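Proline dipeptidase (Streptococcus pneumoniae, PDB 3PN9) probably hydrolyses dipeptides that end in proline, and is represented here by a creatinase/prolidase-type N-terminal domain. Local coordinates at residues Gln8-Tyr13 with Gln132-Ile137; Asp20-Ser25 with Asp125-Arg130; Phe46-Ala51 with His113-Val118; Pro74-Val79 with Trp85-His90. One frame throughout, in Å; residues are numbered along the deposited sequence.

Contact 1 (Gln8-Tyr13 with Gln132-Ile137); sequences QQILTY and QRMRLI
Met134 CG lies above the plane of the Gln9 amide, 3.7 Å from Gln9 OE1, and the two side chains run antiparallel beside each other. The amide is gripped at both polar atoms. Gln9 NE2 gives a hydrogen bond to a water at 3.0 Å, and that water donates to the backbone Met134 O at 2.9 Å. Met4 O also accepts from NE2, and Arg130 NH2 bonds to OE1, so both ends of the amide are fixed. At the guanidinium edge of Arg133, in its plane, a second water accepts from Arg133 NH2 at 2.9 Å. This water also bonds Tyr13 OH at 2.7 Å, linking ring hydroxyl and guanidinium. Arg133 NH2 has a salt bridge to Glu42 of a neighbouring subunit as well. The contact pairs the first and last helices of the creatinase/prolidase N-terminal domain, 6-17 and 128-134. Met134 is modelled as selenomethionine. Its side chain starts out opposite the backbone N (chi1 -167°) and then bends at chi3 (-46°). The bend brings Met134 CE 3.7 Å from Ile10 CG1, with the two side chains nearly perpendicular. Leu33 of helix 27-34 packs on both Ile10 and Met134.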
# COMPACT_ATOMS: atom_id res chain seq x y z
N GLN A 8 -11.15 5.32 -2.79
CA GLN A 8 -9.71 5.25 -2.57
C GLN A 8 -9.28 3.95 -1.80
O GLN A 8 -8.20 3.35 -2.05
CB GLN A 8 -9.19 6.52 -1.86
CG GLN A 8 -7.61 6.51 -1.82
CD GLN A 8 -6.96 7.80 -1.23
OE1 GLN A 8 -5.74 7.81 -0.88
NE2 GLN A 8 -7.78 8.78 -0.95
N GLN A 9 -10.14 3.47 -0.89
CA GLN A 9 -9.83 2.19 -0.21
C GLN A 9 -9.80 1.07 -1.25
O GLN A 9 -8.99 0.16 -1.13
CB GLN A 9 -10.99 1.83 0.72
CG GLN A 9 -10.86 2.65 2.09
CD GLN A 9 -11.88 2.14 3.13
OE1 GLN A 9 -11.85 0.93 3.50
NE2 GLN A 9 -12.82 3.02 3.52
N ILE A 10 -10.73 1.06 -2.24
CA ILE A 10 -10.60 -0.02 -3.25
C ILE A 10 -9.34 0.19 -4.06
O ILE A 10 -8.64 -0.81 -4.35
CB ILE A 10 -11.85 0.00 -4.19
CG1 ILE A 10 -13.05 -0.50 -3.35
CG2 ILE A 10 -11.59 -0.96 -5.45
CD1 ILE A 10 -14.36 -0.33 -4.01
N LEU A 11 -8.99 1.45 -4.39
CA LEU A 11 -7.67 1.59 -5.13
C LEU A 11 -6.52 1.03 -4.37
O LEU A 11 -5.54 0.45 -4.94
CB LEU A 11 -7.37 3.11 -5.49
CG LEU A 11 -8.43 3.74 -6.42
CD1 LEU A 11 -8.22 5.35 -6.61
CD2 LEU A 11 -8.30 3.09 -7.80
N THR A 12 -6.53 1.29 -3.06
CA THR A 12 -5.41 0.83 -2.24
C THR A 12 -5.39 -0.69 -2.26
O THR A 12 -4.31 -1.35 -2.28
CB THR A 12 -5.64 1.38 -0.75
OG1 THR A 12 -5.62 2.83 -0.83
CG2 THR A 12 -4.58 0.95 0.18
N TYR A 13 -6.57 -1.28 -2.14
CA TYR A 13 -6.70 -2.75 -2.12
C TYR A 13 -6.23 -3.39 -3.47
O TYR A 13 -5.55 -4.44 -3.46
CB TYR A 13 -8.19 -3.07 -1.90
CG TYR A 13 -8.60 -4.53 -2.03
CD1 TYR A 13 -8.26 -5.36 -0.95
CD2 TYR A 13 -9.32 -5.06 -3.13
CE1 TYR A 13 -8.56 -6.63 -0.92
CE2 TYR A 13 -9.68 -6.48 -3.11
CZ TYR A 13 -9.26 -7.22 -1.99
OH TYR A 13 -9.49 -8.58 -1.62
N GLN A 132 -17.52 -6.40 2.35
CA GLN A 132 -18.13 -6.64 3.66
C GLN A 132 -17.24 -6.02 4.81
O GLN A 132 -17.77 -5.50 5.75
CB GLN A 132 -18.27 -8.14 3.98
CG GLN A 132 -19.35 -8.72 2.97
CD GLN A 132 -19.43 -10.24 3.10
OE1 GLN A 132 -18.44 -10.93 3.16
NE2 GLN A 132 -20.64 -10.74 3.06
N ARG A 133 -15.92 -6.13 4.70
CA ARG A 133 -14.98 -5.51 5.68
C ARG A 133 -15.11 -4.02 5.67
O ARG A 133 -15.16 -3.32 6.74
CB ARG A 133 -13.49 -6.02 5.35
CG ARG A 133 -12.44 -5.63 6.42
CD ARG A 133 -10.93 -5.74 5.87
NE ARG A 133 -10.80 -6.91 5.02
CZ ARG A 133 -9.86 -7.06 4.08
NH1 ARG A 133 -8.87 -6.09 3.85
NH2 ARG A 133 -9.93 -8.15 3.35
N MSE A 134 -15.31 -3.43 4.47
CA MSE A 134 -15.38 -2.01 4.43
C MSE A 134 -16.61 -1.45 5.18
O MSE A 134 -16.60 -0.28 5.73
CB MSE A 134 -15.52 -1.57 2.90
CG MSE A 134 -15.28 -0.17 2.79
SE MSE A 134 -15.12 0.23 0.72
CE MSE A 134 -14.03 -1.09 0.21
N ARG A 135 -17.69 -2.21 5.16
CA ARG A 135 -18.90 -1.79 5.88
C ARG A 135 -18.73 -1.85 7.42
O ARG A 135 -19.58 -1.30 8.10
CB ARG A 135 -20.06 -2.72 5.54
CG ARG A 135 -20.44 -2.57 4.05
CD ARG A 135 -21.68 -3.45 3.71
NE ARG A 135 -22.10 -3.46 2.28
CZ ARG A 135 -22.86 -2.51 1.78
NH1 ARG A 135 -23.29 -1.45 2.54
NH2 ARG A 135 -23.27 -2.64 0.52
N LEU A 136 -17.68 -2.49 7.92
CA LEU A 136 -17.39 -2.50 9.38
C LEU A 136 -16.78 -1.22 9.89
O LEU A 136 -16.31 -1.22 11.04
CB LEU A 136 -16.46 -3.61 9.74
CG LEU A 136 -16.94 -4.98 9.29
CD1 LEU A 136 -15.90 -6.00 9.67
CD2 LEU A 136 -18.34 -5.32 9.86
N ILE A 137 -16.68 -0.17 9.05
CA ILE A 137 -16.33 1.24 9.49
C ILE A 137 -17.49 2.11 8.99
O ILE A 137 -17.56 2.36 7.76
CB ILE A 137 -14.96 1.72 8.90
CG1 ILE A 137 -13.84 0.72 9.28
CG2 ILE A 137 -14.66 3.20 9.30
CD1 ILE A 137 -13.13 0.30 8.04
O HOH W 1 -14.74 1.90 5.49
O HOH W 2 -9.24 -9.60 0.91

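Contact 2 (Asp20-Ser25 with Asp125-Arg130); sequences DVAVVS and DNLTPR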
# COMPACT_ATOMS: atom_id res chain seq x y z
N ASP A 20 -5.72 -5.82 -11.40
CA ASP A 20 -5.81 -4.75 -12.43
C ASP A 20 -7.18 -4.02 -12.37
O ASP A 20 -7.26 -2.81 -12.73
CB ASP A 20 -5.59 -5.41 -13.81
CG ASP A 20 -4.26 -6.12 -13.85
OD1 ASP A 20 -3.30 -5.38 -13.72
OD2 ASP A 20 -4.17 -7.36 -13.82
N VAL A 21 -8.25 -4.71 -11.90
CA VAL A 21 -9.49 -4.03 -11.83
C VAL A 21 -10.44 -4.79 -10.90
O VAL A 21 -10.36 -6.00 -10.68
CB VAL A 21 -10.12 -3.94 -13.33
CG1 VAL A 21 -10.33 -5.35 -13.84
CG2 VAL A 21 -11.51 -3.24 -13.33
N ALA A 22 -11.34 -4.02 -10.32
CA ALA A 22 -12.45 -4.65 -9.55
C ALA A 22 -13.75 -4.35 -10.31
O ALA A 22 -14.06 -3.18 -10.59
CB ALA A 22 -12.57 -4.02 -8.14
N VAL A 23 -14.60 -5.36 -10.42
CA VAL A 23 -15.79 -5.23 -11.16
C VAL A 23 -16.92 -5.39 -10.14
O VAL A 23 -17.17 -6.48 -9.62
CB VAL A 23 -15.97 -6.36 -12.27
CG1 VAL A 23 -17.30 -6.07 -13.05
CG2 VAL A 23 -14.71 -6.36 -13.19
N VAL A 24 -17.70 -4.33 -9.99
CA VAL A 24 -18.80 -4.34 -9.06
C VAL A 24 -20.08 -4.47 -9.86
O VAL A 24 -20.34 -3.63 -10.76
CB VAL A 24 -18.85 -2.97 -8.29
CG1 VAL A 24 -19.88 -3.01 -7.19
CG2 VAL A 24 -17.43 -2.74 -7.60
N SER A 25 -20.85 -5.51 -9.57
CA SER A 25 -22.00 -5.89 -10.38
C SER A 25 -23.26 -5.72 -9.55
O SER A 25 -24.39 -5.70 -10.06
CB SER A 25 -21.83 -7.34 -10.83
OG SER A 25 -21.72 -8.25 -9.69
N ASP A 125 -10.59 -13.15 -8.78
CA ASP A 125 -10.59 -13.32 -7.31
C ASP A 125 -11.96 -12.81 -6.78
O ASP A 125 -12.72 -12.10 -7.49
CB ASP A 125 -9.56 -12.33 -6.72
CG ASP A 125 -8.09 -12.85 -6.73
OD1 ASP A 125 -7.75 -13.74 -7.54
OD2 ASP A 125 -7.25 -12.23 -5.98
N ASN A 126 -12.24 -13.03 -5.51
CA ASN A 126 -13.53 -12.65 -4.95
C ASN A 126 -13.34 -11.27 -4.27
O ASN A 126 -12.57 -11.15 -3.31
CB ASN A 126 -13.91 -13.73 -3.93
CG ASN A 126 -15.29 -13.51 -3.33
OD1 ASN A 126 -16.01 -12.63 -3.74
ND2 ASN A 126 -15.67 -14.33 -2.33
N LEU A 127 -14.18 -10.29 -4.60
CA LEU A 127 -14.15 -8.96 -4.00
C LEU A 127 -15.15 -8.89 -2.84
O LEU A 127 -15.11 -7.91 -2.09
CB LEU A 127 -14.76 -7.98 -5.09
CG LEU A 127 -14.87 -6.44 -4.81
CD1 LEU A 127 -13.46 -5.92 -4.55
CD2 LEU A 127 -15.40 -5.73 -6.09
N THR A 128 -16.14 -9.80 -2.73
CA THR A 128 -17.18 -9.61 -1.72
C THR A 128 -16.61 -9.39 -0.24
O THR A 128 -17.07 -8.50 0.46
CB THR A 128 -18.18 -10.82 -1.80
OG1 THR A 128 -18.91 -10.62 -3.05
CG2 THR A 128 -19.24 -10.83 -0.61
N PRO A 129 -15.70 -10.24 0.20
CA PRO A 129 -15.26 -10.11 1.64
C PRO A 129 -14.63 -8.75 1.82
O PRO A 129 -14.83 -8.14 2.86
CB PRO A 129 -14.16 -11.19 1.78
CG PRO A 129 -14.72 -12.42 0.81
CD PRO A 129 -15.14 -11.48 -0.46
N ARG A 130 -13.90 -8.23 0.83
CA ARG A 130 -13.31 -6.89 1.03
C ARG A 130 -14.37 -5.83 1.24
O ARG A 130 -14.19 -4.89 2.07
CB ARG A 130 -12.33 -6.46 -0.12
CG ARG A 130 -11.79 -5.03 0.11
CD ARG A 130 -10.74 -5.06 1.35
NE ARG A 130 -10.21 -3.73 1.62
CZ ARG A 130 -10.80 -2.78 2.37
NH1 ARG A 130 -11.96 -3.01 2.96
NH2 ARG A 130 -10.18 -1.59 2.62
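Leu127 presses its CD2 methyl against strand 21-24, and nearly all of the close packing is at this one branch. Leu127 CD2 lies 3.9 Å from Ala22 CB. Val24 CG2 meets the same methyl, again 3.9 Å from Leu127 CD2. The Val24 and Leu127 side chains meet at about a right angle. Between these two residues, Leu127 CD2 also comes within 4.0 Å of the backbone Val23 O. The second branch is less engaged: Leu127 CD1 stands 4.2 Å from Ala22 CB. In Leu127, CG stands opposite the backbone N (chi1 -179°), on the carbonyl side, and from there both methyls reach the strand.

The other side of the contact is looser and more polar. Asn126, Thr128 and Pro129 are partly exposed and make no close contact with 20-25. Here Asn126 OD1 accepts from Thr128 N at 3.0 Å, an Asx turn with a capping bond at the entry to helix 128-134. The donor stands well above the plane of the side-chain carbonyl, 53° out of it. Phe104 N is a second donor to Asn126 OD1, and Asp80 of a neighbouring subunit binds Asn126 N.

Strand 99-102 lies between 21-24 and 123-126 in the sheet. Leu127 reaches over it, touching Ala101, to strand 21-24. The arrangement belongs to the alpha/beta fold of the creatinase/prolidase N-terminal domain: strand 123-126, outermost within the chain, leads through Leu127 into helix 128-134, and while Leu127 packs on the sheet, the helix lies beside helix 6-17.

Contact 3 (Phe46-Ala51 with His113-Val118); sequences FLFVLA and HGLKTV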
# COMPACT_ATOMS: atom_id res chain seq x y z
N PHE A 46 -22.22 -2.17 -14.61
CA PHE A 46 -21.07 -2.52 -13.80
C PHE A 46 -20.36 -1.24 -13.42
O PHE A 46 -20.29 -0.27 -14.24
CB PHE A 46 -20.02 -3.38 -14.56
CG PHE A 46 -20.55 -4.72 -15.00
CD1 PHE A 46 -20.62 -5.76 -14.10
CD2 PHE A 46 -20.99 -4.90 -16.37
CE1 PHE A 46 -21.11 -7.06 -14.48
CE2 PHE A 46 -21.51 -6.16 -16.74
CZ PHE A 46 -21.52 -7.24 -15.84
N LEU A 47 -19.77 -1.23 -12.22
CA LEU A 47 -18.74 -0.17 -11.94
C LEU A 47 -17.36 -0.85 -12.07
O LEU A 47 -17.09 -1.92 -11.46
CB LEU A 47 -18.94 0.37 -10.49
CG LEU A 47 -17.80 1.30 -9.99
CD1 LEU A 47 -18.00 2.57 -10.81
CD2 LEU A 47 -17.98 1.57 -8.46
N PHE A 48 -16.49 -0.31 -12.91
CA PHE A 48 -15.17 -0.89 -13.03
C PHE A 48 -14.20 0.03 -12.27
O PHE A 48 -14.06 1.21 -12.65
CB PHE A 48 -14.72 -0.90 -14.49
CG PHE A 48 -15.57 -1.87 -15.31
CD1 PHE A 48 -15.25 -3.21 -15.32
CD2 PHE A 48 -16.75 -1.41 -15.97
CE1 PHE A 48 -16.07 -4.12 -16.05
CE2 PHE A 48 -17.54 -2.32 -16.73
CZ PHE A 48 -17.19 -3.68 -16.74
N VAL A 49 -13.57 -0.48 -11.21
CA VAL A 49 -12.59 0.38 -10.49
C VAL A 49 -11.24 -0.14 -10.98
O VAL A 49 -10.88 -1.28 -10.71
CB VAL A 49 -12.68 0.20 -8.95
CG1 VAL A 49 -11.72 1.27 -8.28
CG2 VAL A 49 -14.17 0.50 -8.45
N LEU A 50 -10.58 0.68 -11.76
CA LEU A 50 -9.34 0.32 -12.36
C LEU A 50 -8.19 0.69 -11.40
O LEU A 50 -8.33 1.63 -10.63
CB LEU A 50 -9.17 1.22 -13.63
CG LEU A 50 -10.21 0.77 -14.74
CD1 LEU A 50 -10.46 1.88 -15.83
CD2 LEU A 50 -9.60 -0.50 -15.41
N ALA A 51 -7.03 0.02 -11.53
CA ALA A 51 -5.97 0.18 -10.51
C ALA A 51 -5.37 1.56 -10.63
O ALA A 51 -5.03 2.17 -9.59
CB ALA A 51 -4.85 -0.85 -10.68
N HIS A 113 -19.73 -15.17 -17.61
CA HIS A 113 -19.22 -15.59 -18.92
C HIS A 113 -19.12 -14.36 -19.79
O HIS A 113 -18.18 -14.26 -20.55
CB HIS A 113 -20.21 -16.59 -19.57
CG HIS A 113 -20.34 -17.87 -18.80
ND1 HIS A 113 -21.55 -18.54 -18.69
CD2 HIS A 113 -19.43 -18.61 -18.09
CE1 HIS A 113 -21.38 -19.62 -17.93
NE2 HIS A 113 -20.12 -19.69 -17.57
N GLY A 114 -20.01 -13.38 -19.63
CA GLY A 114 -19.79 -12.16 -20.42
C GLY A 114 -18.48 -11.45 -20.06
O GLY A 114 -17.73 -11.01 -20.93
N LEU A 115 -18.14 -11.34 -18.74
CA LEU A 115 -16.88 -10.68 -18.38
C LEU A 115 -15.69 -11.46 -18.84
O LEU A 115 -14.61 -10.88 -19.06
CB LEU A 115 -16.83 -10.45 -16.82
CG LEU A 115 -17.93 -9.49 -16.27
CD1 LEU A 115 -17.87 -9.45 -14.66
CD2 LEU A 115 -17.54 -8.09 -16.81
N LYS A 116 -15.81 -12.79 -18.94
CA LYS A 116 -14.71 -13.57 -19.53
C LYS A 116 -14.46 -13.26 -21.03
O LYS A 116 -13.35 -13.48 -21.52
CB LYS A 116 -14.90 -15.09 -19.30
CG LYS A 116 -14.58 -15.43 -17.81
CD LYS A 116 -14.80 -16.84 -17.49
CE LYS A 116 -13.53 -17.58 -17.87
NZ LYS A 116 -13.97 -18.99 -17.93
N THR A 117 -15.42 -12.68 -21.73
CA THR A 117 -15.07 -12.24 -23.10
C THR A 117 -14.42 -10.87 -23.03
O THR A 117 -13.70 -10.48 -23.94
CB THR A 117 -16.26 -12.10 -24.05
OG1 THR A 117 -17.06 -11.02 -23.63
CG2 THR A 117 -17.13 -13.33 -23.99
N VAL A 118 -14.70 -10.11 -21.97
CA VAL A 118 -14.07 -8.79 -21.88
C VAL A 118 -12.64 -9.04 -21.40
O VAL A 118 -11.74 -8.39 -21.92
CB VAL A 118 -14.78 -7.89 -20.85
CG1 VAL A 118 -13.95 -6.60 -20.50
CG2 VAL A 118 -16.26 -7.63 -21.17
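Apolar contacts join Phe46 and Phe48 to Leu115, and all three residues are buried. Leu115 CD1 is 4.0 Å from Phe46 CE1. The other methyl, Leu115 CD2, sits over one face of the Phe46 ring, 4.2 Å above the plane and displaced toward the rim. The same Leu115 CD2 lies at the edge of the Phe48 ring, near its plane, 4.3 Å from Phe48 CE1. One methyl therefore serves a ring face and a ring edge. Leu115 and Phe46 approach each other from opposite directions.

In the alpha/beta fold this joins helix 109-118 to one face of the mixed sheet. Strand 46-50 is an inner strand. Its Val49 packs on helix 6-17, so helices cover both faces. Val23 touches both rings and Leu115, and Ile88 of helix 84-91 also packs on both rings.

Between the two segments there are no polar bonds; those of Thr117 and Gly114 are within the helix. Thr117 OG1 gives a hydrogen bond to Gly114 O at 2.8 Å, lying in the carbonyl plane. Thr117 N also donates to Gly114 O, at 3.0 Å. Two donors from a single residue thus hold this oxygen. From outside, Lys89 NZ bonds Thr117 O, tying helix 84-91 to the last turn of 109-118.

Contact 4 (Pro74-Val79 with Trp85-His90); sequences PVVGYV and WQKIKH
Lys87 NZ is held by two groups: it makes a weak hydrogen bond of 3.3 Å to Gly77 O, and it pairs with the carboxylate of Glu82 through OE2. Glu82 is the stronger partner. It lies in the short connection between strand 75-78 and helix 84-91, and its other oxygen, OE1, accepts from Val79 N, so that the carboxylate ties the end of the strand segment to the lysine of the helix.

Strand and helix form the first half of a beta-alpha-beta crossover. Strand 75-78 is at one border of the sheet within the chain. The helix runs back across the sheet, and the chain then enters the parallel strand 99-102. The connection passes over three intervening strands, 56-60, 46-50 and 21-24. The short segments are close to antiparallel, at 157°, with their axes 9.3 Å apart.

The Lys87 chain does most of the packing. It leaves the helix with CG on the far side from the backbone N (chi1 -179°) and bends at chi2 (110°), away from a staggered value. Beyond this it is extended and reaches across to the strand, its end at Val76 and Gly77.

Tyr78 starts toward the helix, but its ring leads away to meet Phe58 of strand 56-60, and its OH bonds Gln44 N. At the base of the residue, Tyr78 CB is 4.3 Å from Lys87 CD. On the other side of Gly77 the touch is closer: Val76 CG1 lies 3.7 Å from Lys87 CE.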
# COMPACT_ATOMS: atom_id res chain seq x y z
N PRO A 74 -15.91 8.97 -15.54
CA PRO A 74 -16.64 8.68 -16.84
C PRO A 74 -17.80 7.64 -16.70
O PRO A 74 -17.73 6.66 -15.90
CB PRO A 74 -15.55 8.09 -17.79
CG PRO A 74 -14.22 8.76 -17.25
CD PRO A 74 -14.45 8.77 -15.65
N VAL A 75 -18.86 7.88 -17.45
CA VAL A 75 -20.04 7.03 -17.50
C VAL A 75 -20.15 6.69 -19.02
O VAL A 75 -20.01 7.60 -19.85
CB VAL A 75 -21.30 7.78 -17.00
CG1 VAL A 75 -22.59 6.96 -17.28
CG2 VAL A 75 -21.21 8.06 -15.46
N VAL A 76 -20.38 5.43 -19.37
CA VAL A 76 -20.64 4.99 -20.75
C VAL A 76 -21.96 4.20 -20.72
O VAL A 76 -22.19 3.38 -19.77
CB VAL A 76 -19.50 4.12 -21.26
CG1 VAL A 76 -19.92 3.28 -22.64
CG2 VAL A 76 -18.21 5.00 -21.43
N GLY A 77 -22.83 4.45 -21.72
CA GLY A 77 -24.11 3.78 -21.76
C GLY A 77 -24.21 2.85 -22.99
O GLY A 77 -23.33 2.87 -23.88
N TYR A 78 -25.20 1.96 -23.02
CA TYR A 78 -25.34 1.12 -24.25
C TYR A 78 -26.80 0.98 -24.54
O TYR A 78 -27.62 0.96 -23.62
CB TYR A 78 -24.62 -0.24 -24.16
CG TYR A 78 -25.44 -1.27 -23.41
CD1 TYR A 78 -26.10 -2.33 -24.09
CD2 TYR A 78 -25.55 -1.21 -21.97
CE1 TYR A 78 -26.86 -3.32 -23.39
CE2 TYR A 78 -26.30 -2.16 -21.26
CZ TYR A 78 -26.96 -3.21 -21.97
OH TYR A 78 -27.66 -4.15 -21.25
N VAL A 79 -27.19 0.87 -25.84
CA VAL A 79 -28.60 0.66 -26.13
C VAL A 79 -28.81 -0.80 -26.42
O VAL A 79 -27.85 -1.53 -26.62
CB VAL A 79 -29.09 1.55 -27.44
CG1 VAL A 79 -28.97 3.10 -27.13
CG2 VAL A 79 -28.30 1.18 -28.67
N TRP A 85 -20.92 -6.51 -23.87
CA TRP A 85 -19.55 -7.00 -23.66
C TRP A 85 -18.55 -6.27 -24.58
O TRP A 85 -17.45 -5.96 -24.15
CB TRP A 85 -19.48 -8.51 -23.84
CG TRP A 85 -20.70 -9.11 -23.10
CD1 TRP A 85 -21.77 -9.80 -23.67
CD2 TRP A 85 -21.00 -9.03 -21.66
NE1 TRP A 85 -22.67 -10.16 -22.68
CE2 TRP A 85 -22.23 -9.75 -21.44
CE3 TRP A 85 -20.30 -8.51 -20.54
CZ2 TRP A 85 -22.86 -9.86 -20.15
CZ3 TRP A 85 -20.89 -8.63 -19.24
CH2 TRP A 85 -22.18 -9.26 -19.06
N GLN A 86 -18.91 -6.11 -25.89
CA GLN A 86 -17.97 -5.48 -26.79
C GLN A 86 -17.88 -4.06 -26.46
O GLN A 86 -16.82 -3.48 -26.57
CB GLN A 86 -18.46 -5.60 -28.30
CG GLN A 86 -18.11 -7.14 -28.78
CD GLN A 86 -16.67 -7.62 -28.45
OE1 GLN A 86 -16.50 -8.67 -27.79
NE2 GLN A 86 -15.63 -6.86 -28.91
N LYS A 87 -18.98 -3.47 -26.05
CA LYS A 87 -18.93 -2.06 -25.76
C LYS A 87 -18.02 -1.79 -24.47
O LYS A 87 -17.27 -0.81 -24.38
CB LYS A 87 -20.36 -1.59 -25.45
CG LYS A 87 -20.37 -0.10 -25.18
CD LYS A 87 -21.04 0.65 -26.29
CE LYS A 87 -20.86 2.11 -26.05
NZ LYS A 87 -21.87 2.74 -26.86
N ILE A 88 -18.13 -2.68 -23.49
CA ILE A 88 -17.30 -2.54 -22.22
C ILE A 88 -15.87 -2.71 -22.66
O ILE A 88 -15.01 -1.91 -22.29
CB ILE A 88 -17.69 -3.74 -21.26
CG1 ILE A 88 -19.06 -3.38 -20.58
CG2 ILE A 88 -16.57 -3.89 -20.16
CD1 ILE A 88 -19.76 -4.63 -19.91
N LYS A 89 -15.58 -3.77 -23.44
CA LYS A 89 -14.17 -3.99 -23.78
C LYS A 89 -13.51 -2.80 -24.50
O LYS A 89 -12.32 -2.49 -24.28
CB LYS A 89 -14.07 -5.25 -24.65
CG LYS A 89 -12.60 -5.72 -24.84
CD LYS A 89 -12.66 -7.08 -25.60
CE LYS A 89 -11.28 -7.67 -25.57
NZ LYS A 89 -11.57 -9.04 -25.93
N HIS A 90 -14.27 -2.14 -25.37
CA HIS A 90 -13.75 -0.96 -26.11
C HIS A 90 -13.78 0.25 -25.20
O HIS A 90 -12.95 1.12 -25.36
CB HIS A 90 -14.66 -0.65 -27.38
CG HIS A 90 -14.70 -1.77 -28.43
ND1 HIS A 90 -14.09 -3.02 -28.28
CD2 HIS A 90 -15.34 -1.82 -29.64
CE1 HIS A 90 -14.35 -3.78 -29.34
NE2 HIS A 90 -15.09 -3.07 -30.19

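Overall arrangement
The four contacts lie in one alpha/beta domain and enclose one another along the chain, with contact 1 outermost, then contact 2, contact 3 and contact 4. Contact 1 shares helix 128-134 with contact 2, and their centres are about 11 Å apart. Contacts 2, 3 and 4 reach the same mixed sheet. Strands 21-24 and 46-50, used by contacts 2 and 3, are neighbours with backbone bonds between them. Contact 3 meets contact 4 where Phe48 packs on Ile88, their centres about 11 Å apart. Contacts 1 and 4 lie on opposite sides of the chain's centre, about 26 Å between centres. Contacts 2 to 4 join the sheet to segments packed on it, while contact 1 brings together the helices at the two ends of the domain.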